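Local coordinates for protein alcohol dehydrogenase YqhD (PDB 4QGS) that reduces a broad range of short-chain aldehydes to the corresponding alcohols with NADPH, using one zinc ion per subunit, at residues 281-286 with 369-374; 362-367 with 392-397; 224-229 with 319-324. All blocks are in the same frame, centred on the assembly; numbering follows the deposited sequence. Where two conformers were deposited one is given.

Overall arrangement
From the N terminus the chain first builds the parallel sheet of the cofactor-binding part, then enters an all-helical C-terminal part that holds all three contacts. Contact 3 opens on helix 222-244 and closes on helix 312-323. Contact 1 opens inside that loop, on helix 276-288, and closes on helix 364-373, so the two cross. Contact 2 joins the start of helix 364-373 to helix 387-396 at the C terminus. It crosses contact 1 and follows contact 3. Contacts 1 and 2 touch, their centres about 11 Å apart, and bind three helices together. Contact 3 lies about 31 Å, centre to centre, from either of them.

Contact 1: residues 281-286 with 369-374; sequences GHELTA and KKLEEH
A histidine-carboxylate hydrogen bond in the C-terminal domain joins Glu283, on helix 276-288, to His374, the residue that directly follows helix 364-373. Helix 276-288 also carries the zinc ligand His278. ND1 of His374 donates to OE2 of Glu283 over 2.6 Å, and the bond is nearly straight, with an N-H...O angle of 165°. OE2 lies in the plane of the imidazole and accepts on its syn side. Carboxylate and ring are nearly coplanar, 20° apart, and the two side chains reach toward each other across the interface. The Glu283 chain bends at chi2 (-60°), which brings its carboxylate to the ring edge of His374. The same bend puts OE1 against CB of Lys370 at 3.4 Å. The Glu283 stem packs on Leu371, with CG 3.5 Å from the methyl CD2. The Lys370 amine leads elsewhere, to a salt bridge with Glu373 whose hydrogen bond is weak. Outside the two segments, Tyr394 and Leu367 also touch Glu283, while Leu371 packs on Leu280. The zinc ion is about 14 Å from the Glu283 side chain, so this carboxylate is not a ligand. With ND1 as the donor, the bond should restrict the rotation of the His374 ring. The buried carboxylate gains a polar partner, and its negative charge would tend to stabilise a protonated imidazole.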
loop_
_atom_site.group_PDB
_atom_site.type_symbol
_atom_site.label_atom_id
_atom_site.label_comp_id
_atom_site.label_asym_id
_atom_site.label_seq_id
_atom_site.Cartn_x
_atom_site.Cartn_y
_atom_site.Cartn_z
ATOM N N GLY A 281 -12.959 -2.665 -4.627
ATOM C CA GLY A 281 -12.761 -2.923 -3.217
ATOM C C GLY A 281 -12.931 -1.688 -2.355
ATOM O O GLY A 281 -13.478 -1.773 -1.240
ATOM N N HIS A 282 -12.472 -0.545 -2.855
ATOM C CA HIS A 282 -12.520 0.706 -2.102
ATOM C C HIS A 282 -13.953 1.089 -1.713
ATOM O O HIS A 282 -14.174 1.647 -0.648
ATOM C CB HIS A 282 -11.882 1.848 -2.899
ATOM C CG HIS A 282 -10.380 1.829 -2.910
ATOM N ND1 HIS A 282 -9.636 2.715 -3.660
ATOM C CD2 HIS A 282 -9.485 1.036 -2.271
ATOM C CE1 HIS A 282 -8.349 2.470 -3.483
ATOM N NE2 HIS A 282 -8.229 1.456 -2.646
ATOM N N GLU A 283 -14.917 0.809 -2.587
ATOM C CA GLU A 283 -16.317 1.112 -2.272
ATOM C C GLU A 283 -16.863 0.218 -1.157
ATOM O O GLU A 283 -17.729 0.652 -0.394
ATOM C CB GLU A 283 -17.199 0.986 -3.520
ATOM C CG GLU A 283 -16.768 1.864 -4.688
ATOM C CD GLU A 283 -16.753 3.355 -4.397
ATOM O OE1 GLU A 283 -17.259 3.811 -3.355
ATOM O OE2 GLU A 283 -16.225 4.099 -5.247
ATOM N N LEU A 284 -16.360 -1.015 -1.048
ATOM C CA LEU A 284 -16.754 -1.898 0.059
ATOM C C LEU A 284 -16.234 -1.376 1.404
ATOM O O LEU A 284 -16.922 -1.461 2.422
ATOM C CB LEU A 284 -16.261 -3.335 -0.180
ATOM C CG LEU A 284 -16.909 -4.029 -1.399
ATOM C CD1 LEU A 284 -16.242 -5.377 -1.669
ATOM C CD2 LEU A 284 -18.424 -4.239 -1.154
ATOM N N THR A 285 -15.018 -0.836 1.410
ATOM C CA THR A 285 -14.485 -0.259 2.640
ATOM C C THR A 285 -15.271 0.996 3.022
ATOM O O THR A 285 -15.683 1.162 4.181
ATOM C CB THR A 285 -12.981 0.095 2.512
ATOM O OG1 THR A 285 -12.217 -1.110 2.366
ATOM C CG2 THR A 285 -12.527 0.843 3.782
ATOM N N ALA A 286 -15.504 1.867 2.043
ATOM C CA ALA A 286 -16.198 3.129 2.283
ATOM C C ALA A 286 -17.607 2.903 2.811
ATOM O O ALA A 286 -18.061 3.584 3.735
ATOM C CB ALA A 286 -16.249 3.964 1.004
ATOM N N LYS A 369 -23.844 3.084 -7.499
ATOM C CA LYS A 369 -24.073 4.530 -7.451
ATOM C C LYS A 369 -22.809 5.261 -6.996
ATOM O O LYS A 369 -22.449 6.291 -7.543
ATOM C CB LYS A 369 -25.244 4.866 -6.516
ATOM C CG LYS A 369 -26.607 4.478 -7.079
ATOM C CD LYS A 369 -27.749 4.977 -6.190
ATOM C CE LYS A 369 -29.114 4.715 -6.818
ATOM N NZ LYS A 369 -29.430 3.268 -6.986
ATOM N N LYS A 370 -22.134 4.712 -5.992
ATOM C CA LYS A 370 -20.894 5.309 -5.509
ATOM C C LYS A 370 -19.780 5.246 -6.545
ATOM O O LYS A 370 -19.059 6.228 -6.730
ATOM C CB LYS A 370 -20.448 4.635 -4.216
ATOM C CG LYS A 370 -21.159 5.183 -2.982
ATOM C CD LYS A 370 -20.863 6.675 -2.824
ATOM C CE LYS A 370 -21.562 7.269 -1.616
ATOM N NZ LYS A 370 -21.191 8.707 -1.422
ATOM N N LEU A 371 -19.629 4.102 -7.210
ATOM C CA LEU A 371 -18.666 4.001 -8.310
ATOM C C LEU A 371 -18.914 5.082 -9.345
ATOM O O LEU A 371 -17.975 5.736 -9.806
ATOM C CB LEU A 371 -18.736 2.640 -8.996
ATOM C CG LEU A 371 -18.104 1.406 -8.362
ATOM C CD1 LEU A 371 -18.451 0.235 -9.262
ATOM C CD2 LEU A 371 -16.574 1.558 -8.205
ATOM N N GLU A 372 -20.176 5.262 -9.719
ATOM C CA GLU A 372 -20.502 6.249 -10.735
ATOM C C GLU A 372 -20.193 7.654 -10.233
ATOM O O GLU A 372 -19.645 8.481 -10.972
ATOM C CB GLU A 372 -21.968 6.126 -11.166
ATOM C CG GLU A 372 -22.385 7.153 -12.212
ATOM C CD GLU A 372 -23.685 6.793 -12.911
ATOM O OE1 GLU A 372 -24.506 6.072 -12.315
ATOM O OE2 GLU A 372 -23.887 7.236 -14.062
ATOM N N GLU A 373 -20.525 7.910 -8.972
ATOM C CA GLU A 373 -20.264 9.202 -8.348
ATOM C C GLU A 373 -18.760 9.506 -8.340
ATOM O O GLU A 373 -18.332 10.654 -8.516
ATOM C CB GLU A 373 -20.825 9.210 -6.920
ATOM C CG GLU A 373 -20.669 10.525 -6.172
ATOM C CD GLU A 373 -21.164 10.448 -4.734
ATOM O OE1 GLU A 373 -22.068 9.627 -4.443
ATOM O OE2 GLU A 373 -20.639 11.209 -3.892
ATOM N N HIS A 374 -17.965 8.459 -8.154
ATOM C CA HIS A 374 -16.523 8.605 -8.034
ATOM C C HIS A 374 -15.801 8.505 -9.376
ATOM O O HIS A 374 -14.570 8.514 -9.424
ATOM C CB HIS A 374 -15.986 7.557 -7.065
ATOM C CG HIS A 374 -16.514 7.707 -5.674
ATOM N ND1 HIS A 374 -16.576 6.658 -4.786
ATOM C CD2 HIS A 374 -16.988 8.791 -5.014
ATOM C CE1 HIS A 374 -17.080 7.084 -3.636
ATOM N NE2 HIS A 374 -17.338 8.374 -3.749
#

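Contact 2: residues 362-367 with 392-397; sequences SSIPAL and RIYEAA
One face of the Tyr394 ring is covered by a methyl of Leu367, and the tyrosine stem lies beside Ile364. CD1 of Leu367 sits over the centre of that face, 4.2 Å from the centroid and only 3° off the ring normal. This is a CH-pi contact with almost no offset. The same leucine also reaches the ring with CB, which is 3.9 Å from CE2 of Tyr394. Ile364 takes the other end of the tyrosine. The two side chains run antiparallel alongside each other, and CD1 of Ile364 comes to 3.7 Å from CB of Tyr394. CG1 of Ile364 is set beside its own backbone N and continues extended (chi2 173°). This carries CD1 across to the backbone of the facing helix, where it lies 3.7 Å from N of Glu395. The Glu395 chain folds at chi2 (70°), bringing OE2 to 3.9 Å from the same methyl. Its other oxygen, OE1, forms a salt bridge with Arg398. No hydrogen bond crosses between the two segments. The hydroxyl of Tyr394 instead bonds to the backbone O of Leu280 on helix 276-288, tying down the far end of the ring. Leu367 also packs on Leu284 and Met287 of that helix. Helices 364-373 and 387-396 thus meet through a buried apolar seam. The seam belongs to the all-helical C-terminal domain of the iron-containing alcohol dehydrogenase fold, where these helices pack beside the one bearing the zinc ligand His278.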
loop_
_atom_site.group_PDB
_atom_site.type_symbol
_atom_site.label_atom_id
_atom_site.label_comp_id
_atom_site.label_asym_id
_atom_site.label_seq_id
_atom_site.Cartn_x
_atom_site.Cartn_y
_atom_site.Cartn_z
ATOM N N SER A 362 -27.454 -6.955 -1.190
ATOM C CA SER A 362 -28.479 -5.944 -1.363
ATOM C C SER A 362 -27.882 -4.541 -1.469
ATOM O O SER A 362 -28.543 -3.627 -1.948
ATOM C CB SER A 362 -29.502 -6.006 -0.218
ATOM O OG SER A 362 -28.888 -5.809 1.047
ATOM N N SER A 363 -26.624 -4.367 -1.061
ATOM C CA SER A 363 -26.001 -3.049 -1.163
ATOM C C SER A 363 -25.414 -2.759 -2.552
ATOM O O SER A 363 -24.927 -1.660 -2.818
ATOM C CB SER A 363 -24.905 -2.901 -0.088
ATOM O OG SER A 363 -23.790 -3.742 -0.355
ATOM N N ILE A 364 -25.449 -3.734 -3.454
ATOM C CA ILE A 364 -24.790 -3.540 -4.748
ATOM C C ILE A 364 -25.350 -2.342 -5.535
ATOM O O ILE A 364 -24.581 -1.593 -6.133
ATOM C CB ILE A 364 -24.846 -4.835 -5.576
ATOM C CG1 ILE A 364 -23.943 -5.870 -4.895
ATOM C CG2 ILE A 364 -24.371 -4.591 -7.016
ATOM C CD1 ILE A 364 -24.001 -7.264 -5.477
ATOM N N PRO A 365 -26.686 -2.115 -5.507
ATOM C CA PRO A 365 -27.117 -0.905 -6.214
ATOM C C PRO A 365 -26.497 0.366 -5.633
ATOM O O PRO A 365 -26.131 1.262 -6.395
ATOM C CB PRO A 365 -28.637 -0.921 -6.036
ATOM C CG PRO A 365 -28.967 -2.372 -5.954
ATOM C CD PRO A 365 -27.831 -2.963 -5.130
ATOM N N ALA A 366 -26.354 0.422 -4.312
ATOM C CA ALA A 366 -25.738 1.580 -3.675
ATOM C C ALA A 366 -24.243 1.663 -3.997
ATOM O O ALA A 366 -23.711 2.762 -4.166
ATOM C CB ALA A 366 -25.956 1.541 -2.180
ATOM N N LEU A 367 -23.578 0.512 -4.084
ATOM C CA LEU A 367 -22.153 0.481 -4.445
ATOM C C LEU A 367 -21.926 1.030 -5.856
ATOM O O LEU A 367 -20.994 1.807 -6.099
ATOM C CB LEU A 367 -21.599 -0.943 -4.344
ATOM C CG LEU A 367 -21.516 -1.523 -2.933
ATOM C CD1 LEU A 367 -21.305 -3.046 -2.945
ATOM C CD2 LEU A 367 -20.401 -0.823 -2.112
ATOM N N ARG A 392 -21.805 -7.281 -12.282
ATOM C CA ARG A 392 -21.640 -8.726 -12.387
ATOM C C ARG A 392 -20.553 -9.246 -11.451
ATOM O O ARG A 392 -20.654 -10.346 -10.910
ATOM C CB ARG A 392 -21.302 -9.125 -13.828
ATOM C CG ARG A 392 -22.489 -9.064 -14.767
ATOM C CD ARG A 392 -22.258 -9.935 -16.000
ATOM N NE ARG A 392 -21.041 -9.556 -16.702
ATOM C CZ ARG A 392 -20.990 -8.656 -17.678
ATOM N NH1 ARG A 392 -22.100 -8.039 -18.076
ATOM N NH2 ARG A 392 -19.832 -8.379 -18.264
ATOM N N ILE A 393 -19.498 -8.457 -11.289
ATOM C CA ILE A 393 -18.398 -8.845 -10.420
ATOM C C ILE A 393 -18.824 -8.869 -8.946
ATOM O O ILE A 393 -18.584 -9.858 -8.258
ATOM C CB ILE A 393 -17.196 -7.917 -10.609
ATOM C CG1 ILE A 393 -16.621 -8.097 -12.015
ATOM C CG2 ILE A 393 -16.099 -8.223 -9.559
ATOM C CD1 ILE A 393 -15.598 -7.049 -12.367
ATOM N N TYR A 394 -19.463 -7.802 -8.477
ATOM C CA TYR A 394 -19.986 -7.775 -7.105
ATOM C C TYR A 394 -20.986 -8.915 -6.875
ATOM O O TYR A 394 -20.984 -9.574 -5.844
ATOM C CB TYR A 394 -20.672 -6.451 -6.806
ATOM C CG TYR A 394 -19.782 -5.258 -6.509
ATOM C CD1 TYR A 394 -18.706 -5.349 -5.630
ATOM C CD2 TYR A 394 -20.059 -4.020 -7.089
ATOM C CE1 TYR A 394 -17.911 -4.226 -5.347
ATOM C CE2 TYR A 394 -19.281 -2.905 -6.821
ATOM C CZ TYR A 394 -18.210 -3.011 -5.948
ATOM O OH TYR A 394 -17.465 -1.880 -5.703
ATOM N N GLU A 395 -21.843 -9.146 -7.860
ATOM C CA GLU A 395 -22.852 -10.186 -7.732
ATOM C C GLU A 395 -22.207 -11.569 -7.588
ATOM O O GLU A 395 -22.615 -12.370 -6.746
ATOM C CB GLU A 395 -23.794 -10.147 -8.934
ATOM C CG GLU A 395 -24.857 -11.213 -8.914
ATOM C CD GLU A 395 -25.909 -11.002 -7.836
ATOM O OE1 GLU A 395 -26.484 -12.018 -7.401
ATOM O OE2 GLU A 395 -26.181 -9.840 -7.435
ATOM N N ALA A 396 -21.184 -11.834 -8.396
ATOM C CA ALA A 396 -20.485 -13.111 -8.342
ATOM C C ALA A 396 -19.695 -13.268 -7.048
ATOM O O ALA A 396 -19.338 -14.368 -6.667
ATOM C CB ALA A 396 -19.552 -13.255 -9.540
ATOM N N ALA A 397 -19.409 -12.149 -6.399
ATOM C CA ALA A 397 -18.613 -12.158 -5.182
ATOM C C ALA A 397 -19.474 -12.408 -3.947
ATOM O O ALA A 397 -18.955 -12.495 -2.832
ATOM C CB ALA A 397 -17.868 -10.843 -5.041
#

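Contact 3: residues 224-229 with 319-324; sequences QDRFAE and AERVWN
OE2 of Glu229 is held by two hydrogen bonds, with the hydroxyl of Tyr214 and with NE2 of Gln317, both outside the segments. Its OE1 accepts from NH1 of Arg321 in a salt bridge of 3.0 Å, with an N-H...O angle of 160°. OE1 lies in the guanidinium plane and uses its syn lone pair. The carboxylate itself is turned 84° from that plane. The Arg321 chain bends at its second torsion, and its aliphatic part passes over the acid, with CB 3.5 Å from CD of Glu229. Nearer the backbone of Glu229, its CG meets CG2 of Val322 at 4.1 Å. The contact joins helix 222-244 to helix 312-323 in the helical bundle of the C-terminal half, away from the zinc and cofactor sites. The two axes approach to 10.5 Å, so long side chains do most of the bridging. Val322 extends the apolar part to Leu232 and Ile236 on the longer helix. Over one face of the Arg321 guanidinium lies that of Arg226, in an offset stack. The planes are 7° apart and the centres 3.5 Å, while the two side chains cross at about a right angle. NH1 of Arg321 lies 3.3 Å from CZ of Arg226. Glu229 probably offsets part of the repulsion between the two like charges. Nearby, Asp225 forms a salt bridge with Lys314.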
loop_
_atom_site.group_PDB
_atom_site.type_symbol
_atom_site.label_atom_id
_atom_site.label_comp_id
_atom_site.label_asym_id
_atom_site.label_seq_id
_atom_site.Cartn_x
_atom_site.Cartn_y
_atom_site.Cartn_z
ATOM N N GLN A 224 9.993 -7.860 -15.747
ATOM C CA GLN A 224 8.818 -7.476 -14.955
ATOM C C GLN A 224 7.972 -8.681 -14.575
ATOM O O GLN A 224 7.529 -8.796 -13.414
ATOM C CB GLN A 224 7.970 -6.446 -15.712
ATOM C CG GLN A 224 8.646 -5.092 -15.878
ATOM C CD GLN A 224 9.433 -4.971 -17.195
ATOM O OE1 GLN A 224 10.063 -5.928 -17.654
ATOM N NE2 GLN A 224 9.367 -3.792 -17.813
ATOM N N ASP A 225 7.742 -9.574 -15.536
ATOM C CA ASP A 225 7.010 -10.808 -15.274
ATOM C C ASP A 225 7.731 -11.704 -14.270
ATOM O O ASP A 225 7.116 -12.185 -13.315
ATOM C CB ASP A 225 6.756 -11.599 -16.562
ATOM C CG ASP A 225 5.641 -11.005 -17.420
ATOM O OD1 ASP A 225 4.793 -10.232 -16.903
ATOM O OD2 ASP A 225 5.605 -11.334 -18.628
ATOM N N ARG A 226 9.026 -11.937 -14.475
ATOM C CA ARG A 226 9.768 -12.795 -13.556
ATOM C C ARG A 226 9.782 -12.213 -12.142
ATOM O O ARG A 226 9.713 -12.952 -11.164
ATOM C CB ARG A 226 11.215 -13.005 -14.028
ATOM C CG ARG A 226 11.386 -13.909 -15.230
ATOM C CD ARG A 226 10.933 -15.347 -14.979
ATOM N NE ARG A 226 11.238 -16.201 -16.136
ATOM C CZ ARG A 226 10.980 -17.503 -16.209
ATOM N NH1 ARG A 226 10.439 -18.140 -15.168
ATOM N NH2 ARG A 226 11.289 -18.176 -17.321
ATOM N N PHE A 227 9.910 -10.894 -12.031
ATOM C CA PHE A 227 10.042 -10.296 -10.701
ATOM C C PHE A 227 8.697 -10.366 -9.977
ATOM O O PHE A 227 8.639 -10.693 -8.780
ATOM C CB PHE A 227 10.533 -8.856 -10.797
ATOM C CG PHE A 227 12.022 -8.721 -11.061
ATOM C CD1 PHE A 227 12.780 -9.792 -11.502
ATOM C CD2 PHE A 227 12.652 -7.506 -10.851
ATOM C CE1 PHE A 227 14.148 -9.652 -11.731
ATOM C CE2 PHE A 227 14.023 -7.358 -11.076
ATOM C CZ PHE A 227 14.764 -8.434 -11.512
ATOM N N ALA A 228 7.624 -10.082 -10.706
ATOM C CA ALA A 228 6.266 -10.215 -10.169
ATOM C C ALA A 228 6.021 -11.647 -9.711
ATOM O O ALA A 228 5.571 -11.879 -8.581
ATOM C CB ALA A 228 5.228 -9.796 -11.215
ATOM N N GLU A 229 6.345 -12.603 -10.575
ATOM C CA GLU A 229 6.229 -14.022 -10.248
ATOM C C GLU A 229 7.023 -14.372 -8.985
ATOM O O GLU A 229 6.535 -15.099 -8.105
ATOM C CB GLU A 229 6.690 -14.872 -11.442
ATOM C CG GLU A 229 5.652 -14.913 -12.537
ATOM C CD GLU A 229 6.236 -15.204 -13.929
ATOM O OE1 GLU A 229 7.398 -15.643 -14.013
ATOM O OE2 GLU A 229 5.517 -14.984 -14.924
ATOM N N ALA A 319 -0.794 -19.236 -13.674
ATOM C CA ALA A 319 -1.113 -20.588 -13.216
ATOM C C ALA A 319 0.109 -21.492 -13.288
ATOM O O ALA A 319 0.389 -22.246 -12.362
ATOM C CB ALA A 319 -2.243 -21.171 -14.026
ATOM N N GLU A 320 0.845 -21.399 -14.389
ATOM C CA GLU A 320 2.040 -22.209 -14.576
ATOM C C GLU A 320 3.219 -21.747 -13.710
ATOM O O GLU A 320 3.824 -22.550 -12.989
ATOM C CB GLU A 320 2.434 -22.194 -16.061
ATOM C CG GLU A 320 3.621 -23.059 -16.402
ATOM C CD GLU A 320 3.834 -23.154 -17.903
ATOM O OE1 GLU A 320 2.855 -23.435 -18.625
ATOM O OE2 GLU A 320 4.971 -22.936 -18.360
ATOM N N ARG A 321 3.530 -20.453 -13.761
ATOM C CA ARG A 321 4.738 -19.916 -13.124
ATOM C C ARG A 321 4.622 -19.804 -11.610
ATOM O O ARG A 321 5.602 -19.992 -10.897
ATOM C CB ARG A 321 5.079 -18.534 -13.688
ATOM C CG ARG A 321 5.483 -18.512 -15.177
ATOM C CD ARG A 321 6.959 -18.790 -15.358
ATOM N NE ARG A 321 7.325 -18.808 -16.779
ATOM C CZ ARG A 321 7.753 -17.749 -17.457
ATOM N NH1 ARG A 321 7.867 -16.575 -16.859
ATOM N NH2 ARG A 321 8.071 -17.864 -18.751
ATOM N N VAL A 322 3.430 -19.488 -11.118
ATOM C CA VAL A 322 3.272 -19.268 -9.680
ATOM C C VAL A 322 2.692 -20.505 -8.979
ATOM O O VAL A 322 3.099 -20.836 -7.868
ATOM C CB VAL A 322 2.398 -18.021 -9.425
ATOM C CG1 VAL A 322 2.066 -17.856 -7.936
ATOM C CG2 VAL A 322 3.105 -16.771 -9.951
ATOM N N TRP A 323 1.761 -21.202 -9.627
ATOM C CA TRP A 323 1.081 -22.328 -8.975
ATOM C C TRP A 323 1.444 -23.714 -9.527
ATOM O O TRP A 323 0.898 -24.723 -9.085
ATOM C CB TRP A 323 -0.438 -22.136 -9.059
ATOM C CG TRP A 323 -0.924 -21.015 -8.203
ATOM C CD1 TRP A 323 -1.315 -19.771 -8.611
ATOM C CD2 TRP A 323 -1.045 -21.028 -6.777
ATOM N NE1 TRP A 323 -1.676 -19.010 -7.522
ATOM C CE2 TRP A 323 -1.511 -19.759 -6.383
ATOM C CE3 TRP A 323 -0.792 -21.991 -5.791
ATOM C CZ2 TRP A 323 -1.757 -19.429 -5.048
ATOM C CZ3 TRP A 323 -1.023 -21.663 -4.466
ATOM C CH2 TRP A 323 -1.501 -20.389 -4.108
ATOM N N ASN A 324 2.347 -23.749 -10.500
ATOM C CA ASN A 324 2.782 -24.999 -11.122
ATOM C C ASN A 324 1.620 -25.777 -11.738
ATOM O O ASN A 324 1.622 -27.004 -11.748
ATOM C CB ASN A 324 3.523 -25.879 -10.107
ATOM C CG ASN A 324 4.385 -26.935 -10.780
ATOM O OD1 ASN A 324 4.829 -26.754 -11.917
ATOM N ND2 ASN A 324 4.620 -28.046 -10.089
#